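Local coordinates for protein taurine dioxygenase (Burkholderia xenovorans, PDB 5KEU) that probably acts as an iron- and 2-oxoglutarate-dependent dioxygenase of the TauD/TfdA family, here with magnesium in its metal site, at residues R174-F179 against S227-T232; T153-A158 against E245-P250; H34-T39 against V60-Q65. One frame throughout, in Å; residues are numbered along the deposited sequence.

Contact 1: R174-F179 against S227-T232; sequences RGVHRF and SIVGVT. With FMT (formic acid), chain R.
Gly175 and Ile228 face each other as a non-hydrogen-bonded antiparallel pair, and Val176 with Ser227 forms the hydrogen-bonded pair next to it, so strand 174-179 meets the end of strand 225-228 just before the chain turns away. In this antiparallel sheet, strand 174-179 lies between 225-228 and 200-209, its backbone bonds to the latter including Gly175 with His204. Two backbone bonds fix the register with 227-232. Val176 N donates to Ser227 O at 2.9 Å, with an N-H...O angle of 164°, and Val229 N donates to Arg174 O at 2.8 Å. Between them the strands come close enough for a CA-H...O contact, Gly175 CA to Ser227 O at 3.2 Å. Water 1 prolongs the pairing into the type II turn that runs from Ile228 to Val231: it accepts from Arg174 N and donates to Val229 O.

The apolar contacts lie on the side of Val176 and Ser227. CG2 of Val229, placed beside its own backbone N, meets Val176 CG2 at 3.8 Å, the two side chains crossing at about a right angle, and it also lies against Arg174 CB. On the other side of the sheet, Ile228 packs on Leu239 and Leu240 of helix 233-247.

Ser227 OG, near Val176 CB, is tied through water 2 to NH2 of Arg178, whose guanidinium has Val176 CG1 over one face. Bends at chi2 and chi3 carry the Arg174 guanidinium away from 227-232; NE makes a salt bridge with Glu203, NH2 donates to Gln305 O, and NH1 hydrogen-bonds at 2.7 Å to O1 of a bound formic acid, probably from the crystallisation liquor. The chemistry implies a strand pair joined directly by backbone bonds and small apolar groups; the buried Arg174 spends its charge on other partners, while Arg178 joins the pair through water.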
ATOM      1  N   ARG B 174     -18.255  17.965 -13.063  1.00 15.43           N
ATOM      2  CA  ARG B 174     -18.836  17.908 -11.727  1.00 11.76           C
ATOM      3  C   ARG B 174     -19.225  16.460 -11.445  1.00 13.20           C
ATOM      4  O   ARG B 174     -19.496  15.691 -12.379  1.00 14.03           O
ATOM      5  CB  ARG B 174     -20.066  18.822 -11.631  1.00 15.01           C
ATOM      6  CG  ARG B 174     -19.812  20.237 -12.228  1.00 16.92           C
ATOM      7  CD  ARG B 174     -19.272  21.166 -11.174  1.00 20.83           C
ATOM      8  NE  ARG B 174     -20.319  21.524 -10.219  1.00 25.56           N
ATOM      9  CZ  ARG B 174     -20.150  22.357  -9.194  1.00 25.51           C
ATOM     10  NH1 ARG B 174     -18.970  22.932  -8.984  1.00 25.02           N
ATOM     11  NH2 ARG B 174     -21.164  22.608  -8.382  1.00 21.54           N
ATOM     12  N   GLY B 175     -19.252  16.090 -10.165  1.00 13.14           N
ATOM     13  CA  GLY B 175     -19.596  14.734  -9.775  1.00 11.22           C
ATOM     14  C   GLY B 175     -20.588  14.731  -8.630  1.00 14.16           C
ATOM     15  O   GLY B 175     -20.571  15.608  -7.773  1.00 16.05           O
ATOM     16  N   VAL B 176     -21.482  13.739  -8.645  1.00 13.33           N
ATOM     17  CA  VAL B 176     -22.493  13.574  -7.605  1.00 13.60           C
ATOM     18  C   VAL B 176     -21.991  12.549  -6.596  1.00 16.27           C
ATOM     19  O   VAL B 176     -21.699  11.404  -6.959  1.00 13.68           O
ATOM     20  CB  VAL B 176     -23.845  13.139  -8.185  1.00 16.22           C
ATOM     21  CG1 VAL B 176     -24.850  12.939  -7.048  1.00 18.10           C
ATOM     22  CG2 VAL B 176     -24.351  14.177  -9.162  1.00 15.98           C
ATOM     23  N   HIS B 177     -21.912  12.961  -5.334  1.00 13.45           N
ATOM     24  CA  HIS B 177     -21.500  12.104  -4.230  1.00 13.25           C
ATOM     25  C   HIS B 177     -22.723  11.769  -3.394  1.00 20.24           C
ATOM     26  O   HIS B 177     -23.523  12.661  -3.094  1.00 14.30           O
ATOM     27  CB  HIS B 177     -20.480  12.803  -3.334  1.00 11.92           C
ATOM     28  CG  HIS B 177     -19.215  13.209  -4.029  1.00 14.71           C
ATOM     29  ND1 HIS B 177     -17.968  12.875  -3.540  1.00 15.55           N
ATOM     30  CD2 HIS B 177     -18.998  13.944  -5.148  1.00 14.04           C
ATOM     31  CE1 HIS B 177     -17.038  13.377  -4.337  1.00 12.24           C
ATOM     32  NE2 HIS B 177     -17.636  14.036  -5.315  1.00 11.76           N
ATOM     33  N   ARG B 178     -22.846  10.506  -2.981  1.00 14.70           N
ATOM     34  CA  ARG B 178     -24.025  10.056  -2.241  1.00 15.54           C
ATOM     35  C   ARG B 178     -23.598   9.186  -1.078  1.00 17.59           C
ATOM     36  O   ARG B 178     -22.611   8.449  -1.166  1.00 15.07           O
ATOM     37  CB  ARG B 178     -24.992   9.223  -3.094  1.00 18.92           C
ATOM     38  CG  ARG B 178     -25.460   9.882  -4.377  1.00 24.81           C
ATOM     39  CD  ARG B 178     -26.444   8.973  -5.107  1.00 35.40           C
ATOM     40  NE  ARG B 178     -26.769   9.505  -6.426  1.00 40.19           N
ATOM     41  CZ  ARG B 178     -27.853  10.232  -6.678  1.00 40.90           C
ATOM     42  NH1 ARG B 178     -28.718  10.487  -5.704  1.00 38.44           N
ATOM     43  NH2 ARG B 178     -28.073  10.689  -7.906  1.00 39.35           N
ATOM     44  N   PHE B 179     -24.388   9.250  -0.008  1.00 19.45           N
ATOM     45  CA  PHE B 179     -24.210   8.396   1.157  1.00 21.09           C
ATOM     46  C   PHE B 179     -25.576   8.105   1.760  1.00 22.37           C
ATOM     47  O   PHE B 179     -26.383   9.024   1.935  1.00 25.30           O
ATOM     48  CB  PHE B 179     -23.330   9.050   2.213  1.00 20.50           C
ATOM     49  CG  PHE B 179     -23.203   8.238   3.467  1.00 26.71           C
ATOM     50  CD1 PHE B 179     -22.476   7.056   3.466  1.00 25.49           C
ATOM     51  CD2 PHE B 179     -23.815   8.647   4.641  1.00 34.33           C
ATOM     52  CE1 PHE B 179     -22.355   6.302   4.624  1.00 37.56           C
ATOM     53  CE2 PHE B 179     -23.696   7.899   5.801  1.00 32.47           C
ATOM     54  CZ  PHE B 179     -22.962   6.727   5.790  1.00 28.56           C
ATOM     55  N   SER B 227     -21.379   9.411  -9.921  1.00 11.54           N
ATOM     56  CA  SER B 227     -21.577   9.700 -11.337  1.00 11.14           C
ATOM     57  C   SER B 227     -20.968  11.049 -11.687  1.00 16.81           C
ATOM     58  O   SER B 227     -20.879  11.946 -10.841  1.00 13.98           O
ATOM     59  CB  SER B 227     -23.055   9.701 -11.707  1.00 15.92           C
ATOM     60  OG  SER B 227     -23.742  10.693 -10.960  1.00 17.74           O
ATOM     61  N   ILE B 228     -20.587  11.185 -12.952  1.00 10.83           N
ATOM     62  CA  ILE B 228     -20.138  12.460 -13.512  1.00 10.83           C
ATOM     63  C   ILE B 228     -21.339  13.143 -14.145  1.00 14.01           C
ATOM     64  O   ILE B 228     -22.066  12.526 -14.938  1.00 15.14           O
ATOM     65  CB  ILE B 228     -19.015  12.232 -14.533  1.00 10.46           C
ATOM     66  CG1 ILE B 228     -17.796  11.632 -13.808  1.00 12.29           C
ATOM     67  CG2 ILE B 228     -18.654  13.548 -15.272  1.00 12.32           C
ATOM     68  CD1 ILE B 228     -16.640  11.216 -14.746  1.00 14.88           C
ATOM     69  N   VAL B 229     -21.564  14.411 -13.782  1.00 12.15           N
ATOM     70  CA  VAL B 229     -22.728  15.141 -14.273  1.00 13.73           C
ATOM     71  C   VAL B 229     -22.607  15.371 -15.774  1.00 14.39           C
ATOM     72  O   VAL B 229     -21.549  15.773 -16.275  1.00 14.93           O
ATOM     73  CB  VAL B 229     -22.857  16.479 -13.529  1.00 15.07           C
ATOM     74  CG1 VAL B 229     -24.030  17.293 -14.095  1.00 18.13           C
ATOM     75  CG2 VAL B 229     -22.999  16.226 -12.027  1.00 14.10           C
ATOM     76  N   GLY B 230     -23.700  15.148 -16.499  1.00 12.58           N
ATOM     77  CA  GLY B 230     -23.774  15.605 -17.870  1.00 15.33           C
ATOM     78  C   GLY B 230     -23.179  14.680 -18.906  1.00 12.87           C
ATOM     79  O   GLY B 230     -23.163  15.044 -20.090  1.00 13.30           O
ATOM     80  N   VAL B 231     -22.685  13.508 -18.515  1.00 11.92           N
ATOM     81  CA  VAL B 231     -22.227  12.501 -19.467  1.00 13.93           C
ATOM     82  C   VAL B 231     -23.139  11.277 -19.355  1.00 11.99           C
ATOM     83  O   VAL B 231     -23.938  11.156 -18.423  1.00 12.06           O
ATOM     84  CB  VAL B 231     -20.743  12.135 -19.248  1.00 11.08           C
ATOM     85  CG1 VAL B 231     -19.880  13.431 -19.239  1.00 11.06           C
ATOM     86  CG2 VAL B 231     -20.534  11.364 -17.932  1.00 14.30           C
ATOM     87  N   THR B 232     -23.030  10.361 -20.328  1.00 11.71           N
ATOM     88  CA  THR B 232     -23.911   9.188 -20.298  1.00 17.01           C
ATOM     89  C   THR B 232     -23.476   8.232 -19.190  1.00 12.98           C
ATOM     90  O   THR B 232     -22.356   8.319 -18.683  1.00 15.57           O
ATOM     91  CB  THR B 232     -23.925   8.449 -21.640  1.00 18.09           C
ATOM     92  OG1 THR B 232     -22.703   7.726 -21.806  1.00 13.07           O
ATOM     93  CG2 THR B 232     -24.108   9.409 -22.796  1.00 18.59           C
TER
HETATM   94  C   FMT R 407     -16.139  22.788 -11.242  1.00 41.24           C
HETATM   95  O1  FMT R 407     -16.903  23.555 -10.646  1.00 32.60           O
HETATM   96  O2  FMT R 407     -16.404  22.138 -12.261  1.00 40.80           O
HETATM   97  O   HOH W   1     -19.915  17.746 -15.397  1.00 16.48           O
HETATM   98  O   HOH W   2     -25.563   9.634  -9.211  1.00 25.06           O

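Contact 2: T153-A158 against E245-P250; sequences TNLALA and EHATRP. With FMT (formic acid), chain D.
His246 and Ala247, in the last turn of helix 233-247, pack against the junction where strand 150-154 passes into helix 155-161. The fold is of the cupin clan, a double-stranded beta-helix as in the TauD/TfdA family, and strand 150-154 lies in a four-stranded antiparallel sheet beside strand 271-274, which holds the metal ligand His273. The side chain of His246 leaves its CB with CG anti to the backbone N (chi1 176°), which swings the imidazole across to the first turn of helix 155-161. There CD2 lies 4.2 Å from Ala158 CB and closer still to Ala158 O. At the tip, NE2 donates to Ala158 O at 2.7 Å with an N-H...O angle of 152°; the oxygen lies only 2° out of the ring plane, so the bond uses the N-H at the ring edge. Phe252, packed edge-to-face with the imidazole, probably limits its rotation further.

Ala247 fits alongside: its CB touches Leu155 CD2 at 3.8 Å, and Ala158 CB comes down on its CA. The start of helix 155-161 is itself capped by Asn154, whose OD1 accepts from Leu157 N at 2.9 Å. In the last turn of helix 233-247, Glu245 forms a salt bridge with Arg117 of the second subunit, placing this corner beside the dimer interface. Thr153 OG1, buried and weakly bonded to Phe252 O as well, donates to Ala247 O at 2.8 Å, nearly in line with that carbonyl.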
ATOM      1  N   THR B 153      -3.721   8.463   0.017  1.00 10.61           N
ATOM      2  CA  THR B 153      -3.192   8.794  -1.295  1.00  9.68           C
ATOM      3  C   THR B 153      -3.272  10.304  -1.516  1.00 12.85           C
ATOM      4  O   THR B 153      -4.149  10.990  -0.974  1.00 11.31           O
ATOM      5  CB  THR B 153      -3.925   8.030  -2.397  1.00  9.92           C
ATOM      6  OG1 THR B 153      -3.268   8.263  -3.650  1.00 12.16           O
ATOM      7  CG2 THR B 153      -5.412   8.455  -2.485  1.00 10.98           C
ATOM      8  N   ASN B 154      -2.338  10.806  -2.313  1.00 11.73           N
ATOM      9  CA  ASN B 154      -2.165  12.236  -2.560  1.00 13.94           C
ATOM     10  C   ASN B 154      -2.940  12.603  -3.821  1.00 14.79           C
ATOM     11  O   ASN B 154      -2.504  12.317  -4.937  1.00 11.48           O
ATOM     12  CB  ASN B 154      -0.676  12.561  -2.694  1.00 12.60           C
ATOM     13  CG  ASN B 154      -0.414  14.043  -2.897  1.00 13.49           C
ATOM     14  OD1 ASN B 154      -1.287  14.784  -3.333  1.00 12.72           O
ATOM     15  ND2 ASN B 154       0.806  14.472  -2.604  1.00 12.43           N
ATOM     16  N   LEU B 155      -4.086  13.257  -3.645  1.00 13.00           N
ATOM     17  CA  LEU B 155      -4.954  13.590  -4.770  1.00 13.93           C
ATOM     18  C   LEU B 155      -4.550  14.888  -5.470  1.00 10.13           C
ATOM     19  O   LEU B 155      -4.993  15.136  -6.598  1.00 12.17           O
ATOM     20  CB  LEU B 155      -6.414  13.683  -4.292  1.00 10.43           C
ATOM     21  CG  LEU B 155      -6.993  12.378  -3.725  1.00  9.64           C
ATOM     22  CD1 LEU B 155      -8.448  12.500  -3.245  1.00 11.77           C
ATOM     23  CD2 LEU B 155      -6.928  11.300  -4.800  1.00 11.76           C
ATOM     24  N   ALA B 156      -3.722  15.719  -4.842  1.00 11.87           N
ATOM     25  CA  ALA B 156      -3.118  16.823  -5.583  1.00 12.18           C
ATOM     26  C   ALA B 156      -2.123  16.287  -6.601  1.00 14.64           C
ATOM     27  O   ALA B 156      -2.150  16.661  -7.781  1.00 13.03           O
ATOM     28  CB  ALA B 156      -2.434  17.799  -4.619  1.00 12.91           C
ATOM     29  N   LEU B 157      -1.245  15.377  -6.157  1.00 12.18           N
ATOM     30  CA  LEU B 157      -0.330  14.705  -7.069  1.00 13.04           C
ATOM     31  C   LEU B 157      -1.083  13.926  -8.142  1.00 12.99           C
ATOM     32  O   LEU B 157      -0.698  13.939  -9.322  1.00 10.68           O
ATOM     33  CB  LEU B 157       0.579  13.761  -6.268  1.00 12.53           C
ATOM     34  CG  LEU B 157       1.598  12.969  -7.063  1.00 17.50           C
ATOM     35  CD1 LEU B 157       2.569  13.933  -7.742  1.00 17.30           C
ATOM     36  CD2 LEU B 157       2.308  12.022  -6.114  1.00 20.82           C
ATOM     37  N   ALA B 158      -2.149  13.216  -7.751  1.00 11.83           N
ATOM     38  CA  ALA B 158      -2.924  12.479  -8.738  1.00 14.45           C
ATOM     39  C   ALA B 158      -3.393  13.394  -9.865  1.00 10.32           C
ATOM     40  O   ALA B 158      -3.321  13.022 -11.040  1.00 11.04           O
ATOM     41  CB  ALA B 158      -4.115  11.778  -8.073  1.00 12.41           C
ATOM     42  N   GLU B 245      -8.573   4.160 -10.689  1.00 11.07           N
ATOM     43  CA  GLU B 245      -7.340   3.396 -10.859  0.60 13.45           C
ATOM     44  C   GLU B 245      -6.130   4.318 -10.759  1.00 15.68           C
ATOM     45  O   GLU B 245      -5.139   4.013 -10.086  1.00 11.93           O
ATOM     46  CB  GLU B 245      -7.432   2.669 -12.209  0.60 13.56           C
ATOM     47  CG  GLU B 245      -6.204   2.086 -12.856  0.60 17.18           C
ATOM     48  CD  GLU B 245      -6.517   1.508 -14.258  0.60 13.95           C
ATOM     49  OE1 GLU B 245      -6.817   2.288 -15.224  0.60  9.00           O
ATOM     50  OE2 GLU B 245      -6.495   0.258 -14.378  0.60 14.75           O
ATOM     51  N   HIS B 246      -6.216   5.475 -11.414  1.00  8.72           N
ATOM     52  CA  HIS B 246      -5.117   6.432 -11.391  1.00 10.90           C
ATOM     53  C   HIS B 246      -4.879   6.970  -9.980  1.00 12.41           C
ATOM     54  O   HIS B 246      -3.736   7.069  -9.522  1.00 13.75           O
ATOM     55  CB  HIS B 246      -5.434   7.575 -12.366  1.00 11.11           C
ATOM     56  CG  HIS B 246      -4.416   8.677 -12.346  1.00 11.58           C
ATOM     57  ND1 HIS B 246      -3.162   8.539 -12.905  1.00 13.21           N
ATOM     58  CD2 HIS B 246      -4.453   9.914 -11.800  1.00  9.58           C
ATOM     59  CE1 HIS B 246      -2.476   9.657 -12.721  1.00 14.07           C
ATOM     60  NE2 HIS B 246      -3.232  10.504 -12.045  1.00 11.47           N
ATOM     61  N   ALA B 247      -5.944   7.326  -9.270  1.00  9.74           N
ATOM     62  CA  ALA B 247      -5.776   7.998  -7.988  1.00 13.55           C
ATOM     63  C   ALA B 247      -5.185   7.085  -6.926  1.00 11.13           C
ATOM     64  O   ALA B 247      -4.754   7.583  -5.882  1.00 12.37           O
ATOM     65  CB  ALA B 247      -7.121   8.548  -7.483  1.00 11.07           C
ATOM     66  N   THR B 248      -5.189   5.772  -7.151  1.00 11.39           N
ATOM     67  CA  THR B 248      -4.695   4.821  -6.174  1.00 13.52           C
ATOM     68  C   THR B 248      -3.388   4.172  -6.623  1.00 13.30           C
ATOM     69  O   THR B 248      -3.033   3.107  -6.113  1.00 13.54           O
ATOM     70  CB  THR B 248      -5.761   3.760  -5.865  1.00 15.25           C
ATOM     71  OG1 THR B 248      -6.175   3.110  -7.072  1.00 16.56           O
ATOM     72  CG2 THR B 248      -6.985   4.422  -5.214  1.00 17.19           C
ATOM     73  N   ARG B 249      -2.673   4.790  -7.570  1.00 11.38           N
ATOM     74  CA  ARG B 249      -1.324   4.330  -7.901  1.00 12.57           C
ATOM     75  C   ARG B 249      -0.500   4.203  -6.619  1.00 11.63           C
ATOM     76  O   ARG B 249      -0.496   5.126  -5.793  1.00 13.55           O
ATOM     77  CB  ARG B 249      -0.599   5.314  -8.843  1.00 15.39           C
ATOM     78  CG  ARG B 249      -1.093   5.411 -10.292  1.00 16.45           C
ATOM     79  CD  ARG B 249      -0.872   4.127 -11.083  1.00 13.51           C
ATOM     80  NE  ARG B 249       0.471   3.621 -10.844  1.00 13.88           N
ATOM     81  CZ  ARG B 249       0.805   2.340 -10.885  1.00 19.04           C
ATOM     82  NH1 ARG B 249       2.057   1.983 -10.614  1.00 14.80           N
ATOM     83  NH2 ARG B 249      -0.109   1.424 -11.205  1.00 17.10           N
ATOM     84  N   PRO B 250       0.264   3.121  -6.456  1.00 12.10           N
ATOM     85  CA  PRO B 250       1.048   2.952  -5.218  1.00 12.96           C
ATOM     86  C   PRO B 250       2.003   4.096  -4.956  1.00 11.94           C
ATOM     87  O   PRO B 250       2.223   4.469  -3.796  1.00 14.49           O
ATOM     88  CB  PRO B 250       1.825   1.647  -5.461  1.00 16.14           C
ATOM     89  CG  PRO B 250       1.281   1.041  -6.683  1.00 22.98           C
ATOM     90  CD  PRO B 250       0.470   2.045  -7.435  1.00 13.89           C
TER
HETATM   91  C   FMT D 402       4.850   0.601 -11.869  0.51 29.19           C
HETATM   92  O1  FMT D 402       4.559   0.611 -10.668  0.51 25.33           O
HETATM   93  O2  FMT D 402       5.226   1.582 -12.519  0.51 25.56           O

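Contact 3: H34-T39 against V60-Q65; sequences HGVDLT and VFFREQ
Leu38 and Val36 pack on the ring of Phe62 where the loop after strand 31-34 passes the end of strand 59-62, its parallel neighbour in the seven-stranded mixed sheet; the two strands are joined through helix 44-57, a beta-alpha-beta crossover, and the loop opens that connection. Leu38 CD1 stands over one face of the Phe62 ring, 3.9 Å from its centroid and 13° off the normal, a CH-pi contact, while Val36 CG1 approaches CE1 of the same ring at 3.7 Å. Ile50 of helix 44-57 also packs on this phenylalanine.

Hydrogen bonding centres on the Gln65 amide. A bend at chi2 (-64°) turns the side chain toward the loop, where OE1 accepts from Leu38 N at 2.9 Å; the donor stands above the amide plane, 38° out of it. NE2 makes a weak bond back to Arg63 O, which helps fix how the amide is turned.

Other polar ends turn outside the pair: Arg63 NE forms a salt bridge with Glu32, His34 NE2 a hydrogen bond with the same residue, and Arg63 also donates to Ser262. Asp37 forms an Asx turn: its OD1 accepts from Thr39 N at 3.0 Å and, from the same face of the carboxylate, from Thr39 OG1 at 2.6 Å. Water 3 donates both to this OD1 and to Gln65 OE1, at 2.8 Å from the latter.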
ATOM      1  N   HIS B  34       8.302  14.920  15.233  1.00 22.75           N
ATOM      2  CA  HIS B  34       8.842  14.664  16.557  1.00 25.27           C
ATOM      3  C   HIS B  34       9.242  15.992  17.174  1.00 26.80           C
ATOM      4  O   HIS B  34       9.493  16.969  16.466  1.00 29.94           O
ATOM      5  CB  HIS B  34      10.040  13.698  16.521  1.00 33.15           C
ATOM      6  CG  HIS B  34       9.685  12.304  16.087  1.00 44.87           C
ATOM      7  ND1 HIS B  34       9.191  11.353  16.958  1.00 48.49           N
ATOM      8  CD2 HIS B  34       9.758  11.698  14.875  1.00 45.74           C
ATOM      9  CE1 HIS B  34       8.971  10.226  16.302  1.00 45.33           C
ATOM     10  NE2 HIS B  34       9.305  10.411  15.036  1.00 45.60           N
ATOM     11  N   GLY B  35       9.253  16.030  18.499  1.00 24.90           N
ATOM     12  CA  GLY B  35       9.642  17.218  19.231  1.00 27.64           C
ATOM     13  C   GLY B  35       8.505  18.069  19.752  1.00 26.50           C
ATOM     14  O   GLY B  35       8.728  19.243  20.071  1.00 30.03           O
ATOM     15  N   VAL B  36       7.299  17.527  19.854  1.00 27.51           N
ATOM     16  CA  VAL B  36       6.160  18.285  20.352  1.00 28.87           C
ATOM     17  C   VAL B  36       5.340  17.383  21.271  1.00 29.82           C
ATOM     18  O   VAL B  36       5.240  16.175  21.042  1.00 27.63           O
ATOM     19  CB  VAL B  36       5.320  18.855  19.188  1.00 30.22           C
ATOM     20  CG1 VAL B  36       4.689  17.734  18.353  1.00 35.11           C
ATOM     21  CG2 VAL B  36       4.270  19.798  19.706  1.00 28.97           C
ATOM     22  N   ASP B  37       4.791  17.963  22.335  1.00 29.37           N
ATOM     23  CA  ASP B  37       4.033  17.222  23.344  1.00 27.88           C
ATOM     24  C   ASP B  37       2.559  17.589  23.177  1.00 25.73           C
ATOM     25  O   ASP B  37       2.135  18.679  23.567  1.00 27.78           O
ATOM     26  CB  ASP B  37       4.556  17.549  24.739  1.00 30.03           C
ATOM     27  CG  ASP B  37       3.720  16.930  25.858  1.00 36.48           C
ATOM     28  OD1 ASP B  37       2.870  16.050  25.599  1.00 30.47           O
ATOM     29  OD2 ASP B  37       3.931  17.332  27.022  1.00 39.43           O
ATOM     30  N   LEU B  38       1.773  16.671  22.603  1.00 24.92           N
ATOM     31  CA  LEU B  38       0.377  16.985  22.329  1.00 20.91           C
ATOM     32  C   LEU B  38      -0.493  16.963  23.576  1.00 21.79           C
ATOM     33  O   LEU B  38      -1.677  17.292  23.463  1.00 23.16           O
ATOM     34  CB  LEU B  38      -0.211  16.029  21.279  1.00 17.18           C
ATOM     35  CG  LEU B  38       0.567  15.891  19.957  1.00 22.27           C
ATOM     36  CD1 LEU B  38      -0.267  15.188  18.907  1.00 21.75           C
ATOM     37  CD2 LEU B  38       1.070  17.237  19.451  1.00 22.84           C
ATOM     38  N   THR B  39       0.038  16.594  24.750  1.00 22.42           N
ATOM     39  CA  THR B  39      -0.771  16.651  25.965  1.00 24.40           C
ATOM     40  C   THR B  39      -0.895  18.059  26.520  1.00 27.19           C
ATOM     41  O   THR B  39      -1.744  18.289  27.385  1.00 29.14           O
ATOM     42  CB  THR B  39      -0.208  15.749  27.073  1.00 26.05           C
ATOM     43  OG1 THR B  39       1.093  16.207  27.473  1.00 27.96           O
ATOM     44  CG2 THR B  39      -0.141  14.297  26.621  1.00 22.62           C
ATOM     45  N   VAL B  60       0.199  13.935   8.538  1.00 12.05           N
ATOM     46  CA  VAL B  60       1.339  13.912   9.444  1.00 12.37           C
ATOM     47  C   VAL B  60       1.029  12.971  10.597  1.00 14.94           C
ATOM     48  O   VAL B  60      -0.131  12.791  10.988  1.00 14.40           O
ATOM     49  CB  VAL B  60       1.730  15.322   9.959  1.00 13.13           C
ATOM     50  CG1 VAL B  60       2.179  16.216   8.791  1.00 13.09           C
ATOM     51  CG2 VAL B  60       0.588  15.983  10.750  1.00 16.80           C
ATOM     52  N   PHE B  61       2.079  12.356  11.130  1.00 16.34           N
ATOM     53  CA  PHE B  61       1.948  11.330  12.153  1.00 13.98           C
ATOM     54  C   PHE B  61       2.759  11.709  13.381  1.00 17.03           C
ATOM     55  O   PHE B  61       3.817  12.332  13.276  1.00 17.40           O
ATOM     56  CB  PHE B  61       2.409   9.962  11.627  1.00 13.31           C
ATOM     57  CG  PHE B  61       1.679   9.522  10.385  1.00 16.02           C
ATOM     58  CD1 PHE B  61       0.399   8.975  10.468  1.00 13.60           C
ATOM     59  CD2 PHE B  61       2.266   9.665   9.134  1.00 16.41           C
ATOM     60  CE1 PHE B  61      -0.276   8.550   9.326  1.00 15.16           C
ATOM     61  CE2 PHE B  61       1.604   9.251   7.984  1.00 15.19           C
ATOM     62  CZ  PHE B  61       0.336   8.685   8.074  1.00 13.40           C
ATOM     63  N   PHE B  62       2.230  11.352  14.548  1.00 18.41           N
ATOM     64  CA  PHE B  62       2.934  11.486  15.810  1.00 16.79           C
ATOM     65  C   PHE B  62       2.994  10.115  16.475  1.00 18.93           C
ATOM     66  O   PHE B  62       2.130   9.261  16.246  1.00 20.31           O
ATOM     67  CB  PHE B  62       2.232  12.488  16.747  1.00 17.53           C
ATOM     68  CG  PHE B  62       1.942  13.832  16.116  1.00 15.34           C
ATOM     69  CD1 PHE B  62       2.803  14.906  16.311  1.00 20.31           C
ATOM     70  CD2 PHE B  62       0.796  14.025  15.354  1.00 16.62           C
ATOM     71  CE1 PHE B  62       2.524  16.165  15.756  1.00 20.79           C
ATOM     72  CE2 PHE B  62       0.510  15.284  14.793  1.00 23.00           C
ATOM     73  CZ  PHE B  62       1.383  16.345  14.992  1.00 21.22           C
ATOM     74  N   ARG B  63       4.024   9.896  17.289  1.00 19.27           N
ATOM     75  CA  ARG B  63       4.176   8.659  18.045  1.00 19.54           C
ATOM     76  C   ARG B  63       4.273   8.973  19.529  1.00 19.91           C
ATOM     77  O   ARG B  63       4.740  10.048  19.920  1.00 22.68           O
ATOM     78  CB  ARG B  63       5.432   7.870  17.626  1.00 17.95           C
ATOM     79  CG  ARG B  63       5.539   7.552  16.140  1.00 20.88           C
ATOM     80  CD  ARG B  63       4.495   6.533  15.710  1.00 21.38           C
ATOM     81  NE  ARG B  63       4.788   5.962  14.395  1.00 17.82           N
ATOM     82  CZ  ARG B  63       4.164   4.896  13.896  1.00 22.30           C
ATOM     83  NH1 ARG B  63       3.211   4.307  14.599  1.00 16.30           N
ATOM     84  NH2 ARG B  63       4.491   4.416  12.700  1.00 16.75           N
ATOM     85  N   GLU B  64       3.843   8.012  20.353  1.00 18.94           N
ATOM     86  CA  GLU B  64       3.989   8.097  21.810  1.00 20.09           C
ATOM     87  C   GLU B  64       3.329   9.355  22.374  1.00 24.59           C
ATOM     88  O   GLU B  64       3.868  10.021  23.261  1.00 22.93           O
ATOM     89  CB  GLU B  64       5.464   8.027  22.211  1.00 22.97           C
ATOM     90  CG  GLU B  64       6.154   6.785  21.670  1.00 29.18           C
ATOM     91  CD  GLU B  64       5.784   5.533  22.439  1.00 40.94           C
ATOM     92  OE1 GLU B  64       5.657   5.612  23.682  1.00 41.58           O
ATOM     93  OE2 GLU B  64       5.617   4.466  21.806  1.00 42.56           O
ATOM     94  N   GLN B  65       2.153   9.685  21.849  1.00 20.89           N
ATOM     95  CA  GLN B  65       1.317  10.779  22.343  1.00 19.01           C
ATOM     96  C   GLN B  65       0.082  10.140  22.975  1.00 20.45           C
ATOM     97  O   GLN B  65      -0.895   9.841  22.292  1.00 20.20           O
ATOM     98  CB  GLN B  65       0.934  11.736  21.213  1.00 18.01           C
ATOM     99  CG  GLN B  65       2.123  12.323  20.453  1.00 21.02           C
ATOM    100  CD  GLN B  65       2.997  13.194  21.328  1.00 27.29           C
ATOM    101  OE1 GLN B  65       2.501  13.933  22.174  1.00 24.29           O
ATOM    102  NE2 GLN B  65       4.313  13.105  21.137  1.00 34.64           N
TER
HETATM  103  O   HOH W   3       3.215  13.689  24.821  1.00 31.63           O

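Contact 3 closes along the chain before contact 2 opens, and contact 1 is nested inside the loop that contact 2 closes. Strand 225-228 of contact 1 runs on through a turn into helix 233-247, whose far end forms contact 2; their centres are about 20 Å apart. Contacts 2 and 3 have centres about 27 Å and nearest atoms about 9 Å apart; contacts 1 and 3, on opposite sides of the chain's centre, about 39 Å between centres. In contact 2 the Thr153 side chain is about 7 Å from that of the metal ligand His273 and about 11 Å from the magnesium ion. Contact 1 lies away from the site, but its Phe179 packs on the ligand Asn323.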